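PDB 6ZPX: MgGH51 from Meripilus giganteus, which probably hydrolyses terminal alpha-L-arabinofuranosyl residues of arabinose-containing polysaccharides, as a glycoside hydrolase of family 51. Local coordinates for residues 14-19 with 474-479; 73-78 with 250-255. One frame throughout, in Å; residues are numbered along the deposited sequence.

Interaction 1: residues 14-19 with 474-479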
ATOM      1  N   PRO A  14     -14.646  -9.277 -15.197  1.00 19.59           N
ATOM      2  CA  PRO A  14     -13.228  -9.561 -15.184  1.00 20.76           C
ATOM      3  C   PRO A  14     -12.790  -9.978 -13.781  1.00 17.85           C
ATOM      4  O   PRO A  14     -13.260  -9.463 -12.775  1.00 19.94           O
ATOM      5  CB  PRO A  14     -12.534  -8.234 -15.545  1.00 21.55           C
ATOM      6  CG  PRO A  14     -13.663  -7.296 -15.940  1.00 22.01           C
ATOM      7  CD  PRO A  14     -14.972  -7.894 -15.480  1.00 19.21           C
ATOM      8  N   SER A  15     -11.855 -10.939 -13.737  1.00 18.30           N
ATOM      9  CA  SER A  15     -11.294 -11.424 -12.478  1.00 18.79           C
ATOM     10  C   SER A  15     -10.604 -10.273 -11.745  1.00 18.61           C
ATOM     11  O   SER A  15     -10.509 -10.347 -10.535  1.00 19.21           O
ATOM     12  CB  SER A  15     -10.320 -12.553 -12.757  1.00 20.46           C
ATOM     13  OG  SER A  15      -9.193 -12.088 -13.471  1.00 25.10           O
ATOM     14  N   THR A  16     -10.141  -9.254 -12.472  1.00 18.87           N
ATOM     15  CA  THR A  16      -9.386  -8.122 -11.891  1.00 16.20           C
ATOM     16  C   THR A  16     -10.260  -6.940 -11.437  1.00 16.83           C
ATOM     17  O   THR A  16      -9.666  -5.884 -11.080  1.00 17.09           O
ATOM     18  CB  THR A  16      -8.375  -7.588 -12.916  1.00 18.14           C
ATOM     19  OG1 THR A  16      -9.063  -7.316 -14.157  1.00 20.52           O
ATOM     20  CG2 THR A  16      -7.264  -8.608 -13.114  1.00 19.52           C
ATOM     21  N   LEU A  17     -11.558  -7.068 -11.379  1.00 15.18           N
ATOM     22  CA  LEU A  17     -12.351  -5.835 -11.227  1.00 14.42           C
ATOM     23  C   LEU A  17     -11.954  -5.058  -9.958  1.00 17.03           C
ATOM     24  O   LEU A  17     -12.040  -3.782  -9.961  1.00 17.16           O
ATOM     25  CB  LEU A  17     -13.812  -6.226 -11.254  1.00 14.06           C
ATOM     26  CG  LEU A  17     -14.809  -5.043 -11.167  1.00 15.04           C
ATOM     27  CD1 LEU A  17     -14.543  -3.961 -12.218  1.00 18.38           C
ATOM     28  CD2 LEU A  17     -16.241  -5.532 -11.277  1.00 18.12           C
ATOM     29  N   TYR A  18     -11.782  -5.732  -8.838  1.00 16.16           N
ATOM     30  CA  TYR A  18     -11.540  -5.063  -7.529  1.00 16.48           C
ATOM     31  C   TYR A  18     -10.156  -5.366  -6.994  1.00 16.34           C
ATOM     32  O   TYR A  18      -9.719  -6.549  -6.932  1.00 17.71           O
ATOM     33  CB  TYR A  18     -12.618  -5.494  -6.522  1.00 18.47           C
ATOM     34  CG  TYR A  18     -14.037  -5.210  -6.955  1.00 17.89           C
ATOM     35  CD1 TYR A  18     -14.526  -3.927  -6.990  1.00 17.50           C
ATOM     36  CD2 TYR A  18     -14.888  -6.235  -7.333  1.00 19.32           C
ATOM     37  CE1 TYR A  18     -15.804  -3.640  -7.435  1.00 18.65           C
ATOM     38  CE2 TYR A  18     -16.197  -5.980  -7.753  1.00 15.79           C
ATOM     39  CZ  TYR A  18     -16.646  -4.695  -7.791  1.00 16.52           C
ATOM     40  OH  TYR A  18     -17.898  -4.402  -8.214  1.00 19.67           O
ATOM     41  N   GLY A  19      -9.405  -4.297  -6.699  1.00 15.71           N
ATOM     42  CA  GLY A  19      -8.061  -4.513  -6.157  1.00 16.12           C
ATOM     43  C   GLY A  19      -7.548  -3.305  -5.404  1.00 15.53           C
ATOM     44  O   GLY A  19      -8.366  -2.398  -5.083  1.00 15.80           O
ATOM     45  N   VAL A 474     -14.705  -1.746 -18.048  1.00 16.18           N
ATOM     46  CA  VAL A 474     -13.917  -1.451 -16.820  1.00 16.29           C
ATOM     47  C   VAL A 474     -13.301  -2.755 -16.334  1.00 16.33           C
ATOM     48  O   VAL A 474     -14.055  -3.716 -16.046  1.00 17.45           O
ATOM     49  CB  VAL A 474     -14.758  -0.791 -15.757  1.00 15.01           C
ATOM     50  CG1 VAL A 474     -13.951  -0.603 -14.478  1.00 16.07           C
ATOM     51  CG2 VAL A 474     -15.446   0.481 -16.202  1.00 16.84           C
ATOM     52  N   PHE A 475     -12.000  -2.883 -16.358  1.00 15.12           N
ATOM     53  CA  PHE A 475     -11.349  -4.160 -16.012  1.00 15.34           C
ATOM     54  C   PHE A 475     -10.869  -4.220 -14.550  1.00 16.02           C
ATOM     55  O   PHE A 475     -10.419  -5.360 -14.125  1.00 16.86           O
ATOM     56  CB  PHE A 475     -10.264  -4.567 -16.985  1.00 17.78           C
ATOM     57  CG  PHE A 475      -8.946  -3.838 -16.858  1.00 16.22           C
ATOM     58  CD1 PHE A 475      -8.767  -2.585 -17.410  1.00 16.92           C
ATOM     59  CD2 PHE A 475      -7.858  -4.481 -16.277  1.00 17.13           C
ATOM     60  CE1 PHE A 475      -7.531  -1.932 -17.363  1.00 16.73           C
ATOM     61  CE2 PHE A 475      -6.649  -3.797 -16.170  1.00 19.34           C
ATOM     62  CZ  PHE A 475      -6.475  -2.579 -16.763  1.00 18.33           C
ATOM     63  N   ALA A 476     -10.726  -3.048 -13.902  1.00 15.39           N
ATOM     64  CA  ALA A 476     -10.017  -2.895 -12.606  1.00 15.77           C
ATOM     65  C   ALA A 476     -10.336  -1.571 -11.972  1.00 15.59           C
ATOM     66  O   ALA A 476     -10.528  -0.570 -12.676  1.00 15.62           O
ATOM     67  CB  ALA A 476      -8.518  -3.094 -12.779  1.00 16.27           C
ATOM     68  N   ALA A 477     -10.389  -1.572 -10.631  1.00 16.50           N
ATOM     69  CA  ALA A 477     -10.742  -0.371  -9.879  1.00 16.34           C
ATOM     70  C   ALA A 477     -10.207  -0.441  -8.462  1.00 14.33           C
ATOM     71  O   ALA A 477     -10.320  -1.505  -7.851  1.00 15.77           O
ATOM     72  CB  ALA A 477     -12.214  -0.202  -9.838  1.00 15.89           C
ATOM     73  N   SER A 478      -9.522   0.606  -8.028  1.00 14.39           N
ATOM     74  CA  SER A 478      -8.921   0.679  -6.681  1.00 14.09           C
ATOM     75  C   SER A 478      -9.171   2.045  -6.041  1.00 16.13           C
ATOM     76  O   SER A 478      -8.916   3.104  -6.668  1.00 16.51           O
ATOM     77  CB  SER A 478      -7.457   0.236  -6.766  1.00 15.27           C
ATOM     78  OG  SER A 478      -6.780   0.924  -7.849  1.00 15.17           O
ATOM     79  N   TYR A 479      -9.523   2.002  -4.764  1.00 15.31           N
ATOM     80  CA  TYR A 479      -9.641   3.188  -3.896  1.00 15.63           C
ATOM     81  C   TYR A 479      -8.222   3.749  -3.696  1.00 14.62           C
ATOM     82  O   TYR A 479      -7.225   2.909  -3.664  1.00 14.45           O
ATOM     83  CB  TYR A 479     -10.234   2.813  -2.546  1.00 15.17           C
ATOM     84  CG  TYR A 479     -10.556   3.897  -1.584  1.00 13.99           C
ATOM     85  CD1 TYR A 479      -9.559   4.458  -0.772  1.00 15.62           C
ATOM     86  CD2 TYR A 479     -11.830   4.426  -1.443  1.00 16.14           C
ATOM     87  CE1 TYR A 479      -9.825   5.457   0.128  1.00 15.33           C
ATOM     88  CE2 TYR A 479     -12.101   5.397  -0.517  1.00 16.48           C
ATOM     89  CZ  TYR A 479     -11.104   5.963   0.235  1.00 16.60           C
ATOM     90  OH  TYR A 479     -11.364   6.949   1.161  1.00 17.73           O
TER
HETATM   91  O   HOH W   1      -9.564  -0.673  -3.372  1.00 16.62           O

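Interaction 2: residues 73-78 with 250-255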
ATOM      1  N   PRO A  73      32.883   2.784   4.882  1.00 20.30           N
ATOM      2  CA  PRO A  73      31.456   2.530   5.118  1.00 20.23           C
ATOM      3  C   PRO A  73      31.124   1.048   4.999  1.00 17.47           C
ATOM      4  O   PRO A  73      31.936   0.221   4.509  1.00 19.17           O
ATOM      5  CB  PRO A  73      30.737   3.348   4.030  1.00 21.81           C
ATOM      6  CG  PRO A  73      31.745   3.338   2.880  1.00 22.25           C
ATOM      7  CD  PRO A  73      33.124   3.375   3.549  1.00 22.77           C
ATOM      8  N   VAL A  74      29.993   0.665   5.569  1.00 18.62           N
ATOM      9  CA  VAL A  74      29.555  -0.756   5.603  1.00 17.91           C
ATOM     10  C   VAL A  74      29.304  -1.319   4.204  1.00 17.20           C
ATOM     11  O   VAL A  74      29.578  -2.537   4.014  1.00 19.31           O
ATOM     12  CB  VAL A  74      28.341  -0.931   6.509  1.00 18.07           C
ATOM     13  CG1 VAL A  74      27.078  -0.311   5.896  1.00 17.80           C
ATOM     14  CG2 VAL A  74      28.193  -2.393   6.895  1.00 21.00           C
ATOM     15  N   SER A  75      28.984  -0.450   3.268  1.00 16.03           N
ATOM     16  CA  SER A  75      28.728  -0.801   1.862  0.50 16.84           C
ATOM     17  C   SER A  75      28.797   0.458   0.994  1.00 17.43           C
ATOM     18  O   SER A  75      28.715   1.566   1.548  1.00 19.64           O
ATOM     19  CB  SER A  75      27.401  -1.508   1.758  0.50 14.78           C
ATOM     20  OG  SER A  75      26.350  -0.618   2.191  0.50 15.14           O
ATOM     21  N   ASN A  76      28.808   0.273  -0.326  1.00 20.92           N
ATOM     22  CA  ASN A  76      28.742   1.379  -1.298  1.00 19.31           C
ATOM     23  C   ASN A  76      27.400   2.080  -1.126  1.00 20.13           C
ATOM     24  O   ASN A  76      27.347   3.290  -1.186  1.00 23.13           O
ATOM     25  CB  ASN A  76      28.853   0.845  -2.734  1.00 23.60           C
ATOM     26  N   ALA A  77      26.324   1.326  -0.881  1.00 18.31           N
ATOM     27  CA  ALA A  77      24.980   1.916  -0.823  1.00 18.59           C
ATOM     28  C   ALA A  77      24.711   2.670   0.471  1.00 15.82           C
ATOM     29  O   ALA A  77      23.720   3.526   0.469  1.00 16.88           O
ATOM     30  CB  ALA A  77      23.955   0.797  -1.003  1.00 17.53           C
ATOM     31  N   LEU A  78      25.461   2.380   1.547  1.00 17.19           N
ATOM     32  CA  LEU A  78      25.194   2.942   2.890  1.00 17.82           C
ATOM     33  C   LEU A  78      26.435   3.705   3.374  1.00 16.68           C
ATOM     34  O   LEU A  78      27.217   3.192   4.165  1.00 17.09           O
ATOM     35  CB  LEU A  78      24.785   1.829   3.856  1.00 16.85           C
ATOM     36  CG  LEU A  78      23.500   1.097   3.487  1.00 15.39           C
ATOM     37  CD1 LEU A  78      23.256   0.008   4.511  1.00 18.08           C
ATOM     38  CD2 LEU A  78      22.308   2.117   3.450  1.00 15.32           C
ATOM     39  N   SER A 250      20.570  -7.735  -1.133  1.00 18.05           N
ATOM     40  CA  SER A 250      20.873  -7.493   0.292  1.00 17.59           C
ATOM     41  C   SER A 250      20.399  -6.101   0.739  1.00 16.48           C
ATOM     42  O   SER A 250      20.587  -5.131  -0.008  1.00 17.29           O
ATOM     43  CB  SER A 250      22.361  -7.600   0.496  1.00 24.35           C
ATOM     44  OG  SER A 250      22.694  -7.296   1.825  1.00 27.16           O
ATOM     45  N   LEU A 251      19.992  -5.962   1.983  1.00 16.41           N
ATOM     46  CA  LEU A 251      19.622  -4.601   2.479  1.00 17.66           C
ATOM     47  C   LEU A 251      20.885  -3.679   2.492  1.00 18.05           C
ATOM     48  O   LEU A 251      20.756  -2.443   2.354  1.00 17.52           O
ATOM     49  CB  LEU A 251      19.027  -4.705   3.874  1.00 17.96           C
ATOM     50  CG  LEU A 251      17.692  -5.447   3.949  1.00 19.75           C
ATOM     51  CD1 LEU A 251      17.171  -5.421   5.375  1.00 21.16           C
ATOM     52  CD2 LEU A 251      16.665  -4.852   2.988  1.00 19.33           C
ATOM     53  N   LEU A 252      22.074  -4.279   2.639  1.00 17.47           N
ATOM     54  CA  LEU A 252      23.353  -3.526   2.620  1.00 16.29           C
ATOM     55  C   LEU A 252      23.483  -2.811   1.286  1.00 17.00           C
ATOM     56  O   LEU A 252      24.180  -1.781   1.275  1.00 21.07           O
ATOM     57  CB  LEU A 252      24.556  -4.485   2.776  1.00 18.88           C
ATOM     58  CG  LEU A 252      24.816  -4.902   4.225  1.00 21.33           C
ATOM     59  CD1 LEU A 252      25.949  -5.927   4.326  1.00 22.02           C
ATOM     60  CD2 LEU A 252      25.122  -3.723   5.127  1.00 22.87           C
ATOM     61  N   ASP A 253      22.855  -3.325   0.212  1.00 17.70           N
ATOM     62  CA  ASP A 253      23.085  -2.843  -1.168  1.00 18.79           C
ATOM     63  C   ASP A 253      21.935  -1.953  -1.645  1.00 17.26           C
ATOM     64  O   ASP A 253      21.896  -1.612  -2.818  1.00 19.36           O
ATOM     65  CB  ASP A 253      23.439  -3.991  -2.080  1.00 21.41           C
ATOM     66  CG  ASP A 253      24.696  -4.708  -1.637  1.00 24.40           C
ATOM     67  OD1 ASP A 253      25.562  -4.120  -0.981  1.00 27.88           O
ATOM     68  OD2 ASP A 253      24.777  -5.860  -1.942  1.00 31.44           O
ATOM     69  N   ARG A 254      21.020  -1.557  -0.774  1.00 16.07           N
ATOM     70  CA  ARG A 254      19.854  -0.701  -1.138  1.00 16.00           C
ATOM     71  C   ARG A 254      20.048   0.712  -0.616  1.00 15.39           C
ATOM     72  O   ARG A 254      20.045   0.967   0.583  1.00 14.93           O
ATOM     73  CB  ARG A 254      18.552  -1.318  -0.621  1.00 14.55           C
ATOM     74  CG  ARG A 254      18.249  -2.731  -1.113  1.00 15.74           C
ATOM     75  CD  ARG A 254      16.892  -3.173  -0.655  1.00 16.40           C
ATOM     76  NE  ARG A 254      16.730  -4.596  -0.879  1.00 16.38           N
ATOM     77  CZ  ARG A 254      15.607  -5.234  -0.622  1.00 14.39           C
ATOM     78  NH1 ARG A 254      14.483  -4.584  -0.356  1.00 13.87           N
ATOM     79  NH2 ARG A 254      15.567  -6.510  -0.750  1.00 14.75           N
ATOM     80  N   PRO A 255      20.328   1.690  -1.494  1.00 16.14           N
ATOM     81  CA  PRO A 255      20.721   3.030  -0.997  1.00 14.99           C
ATOM     82  C   PRO A 255      19.583   3.896  -0.457  1.00 14.21           C
ATOM     83  O   PRO A 255      19.850   4.835   0.270  1.00 16.60           O
ATOM     84  CB  PRO A 255      21.246   3.715  -2.270  1.00 15.88           C
ATOM     85  CG  PRO A 255      20.532   3.002  -3.404  1.00 17.56           C
ATOM     86  CD  PRO A 255      20.517   1.540  -2.966  1.00 15.44           C
TER
HETATM   87  O   HOH W   2      22.420   5.632   0.647  1.00 18.90           O
HETATM   88  O   HOH W   3      26.414  -1.545  -1.754  1.00 23.85           O

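Interaction 1: residues 14-19 with 474-479
Thr16 OG1 donates to the backbone carbonyl of Phe475; the modelled separation of OG1 and O, 2.4 Å, is very short, and its exact value is doubtful. With chi1 at 52°, OG1 sits between the backbone N and the carbonyl carbon of Thr16, which turns it toward the strand. The same OG1 also lies at the edge of the Phe475 ring, near its plane, 3.7 Å from CD2. Farther along, Gly19 N gives a fairly straight bond to Ala477 O at 3.2 Å, with an angle of 161° at the hydrogen. A water that donates to Gly19 O and accepts from Tyr479 N adds an indirect link.

After a type I turn from Pro14 to Leu17, residues 17-19 run alongside 476-478 in the same direction. The loop 14-19 leads into strand 20-21, the first strand of the (beta/alpha)8 barrel, and 474-479 is the eighth, so the contact lies at the seam where the barrel closes. On its other flank the strand is tied to strand 424-432, with Ser478 OG bonded to Gly428 O.

CA-H...O contacts also line the interface, among them Ala476 CA to Thr16 O at 3.4 Å. Ser478 CB presses on Gly19 O at 3.3 Å. Outside this backbone layer, Leu17 and Val474 meet obliquely through CD1 and CG1, 4.1 Å apart, while Pro14 rests CG on Val474 O at 3.6 Å. Leu17 CG covers the centre of one face of the Tyr18 ring, whose hydroxyl bonds to Glu468 in helix 454-469.

Interaction 2: residues 73-78 with 250-255
Ser75 and Leu252 share the one direct hydrogen bond between the segments, from Ser75 OG to Leu252 O at 2.6 Å. In the conformer described, one of two, the hydroxyl lies at a C=O...donor angle of 146°, tilted 20° from the carbonyl plane; for the other the bond is less certain. Leu78 N adds a weak bond to this OG. Two waters supplement the link: one accepts from Ala77 N and donates to Asp253 OD1, the other donates to the carbonyls of Ala77 and Pro255.

Among the apolar contacts, Val74 and Leu252 cross at about a right angle, both valine methyls reaching Leu252 CD2, with CG2 the nearer at 3.8 Å. Phe117 and Met194 of the neighbouring strands also touch Leu252. Ala77 CB fits against the turn, 3.4 Å from Leu252 O, and meets Pro255 CD at 4.0 Å. Leu78 CG stands beside the backbone N, opposite the carbonyl carbon (chi1 -62°), which lays the branches along the 252-254 backbone, CD1 by Leu252 O and CD2 3.8 Å from Arg254 O. An alanine here would remove both branches and is likely to open a gap against the Leu252 and Arg254 backbone.

Ser250 OG accepts from Leu252 N in an ST turn leading into the 3-10 segment 251-253. This is an inter-domain contact: the loop joining beta-sandwich strands 64-69 and 80-85 docks on the loop after barrel strand 224-227.

Interactions 1 and 2 lie on opposite sides of the chain's centre, with their centres 38 Å apart and their nearest atoms about 23 Å apart. Both segments of interaction 2 fall within the 454 residues that separate those of interaction 1. The first joins the loop leading into the barrel's first strand to its eighth strand; the second fastens the inserted beta-sandwich to a loop after the barrel's second strand. In (beta/alpha)8 hydrolases the active site lies at the C-terminal ends of the strands, the end from which segment 250-255 follows. The NAG that touches Pro255 is probably part of an N-linked glycan and does not mark that site; a NAG is about 13 Å from the Val474 side chain.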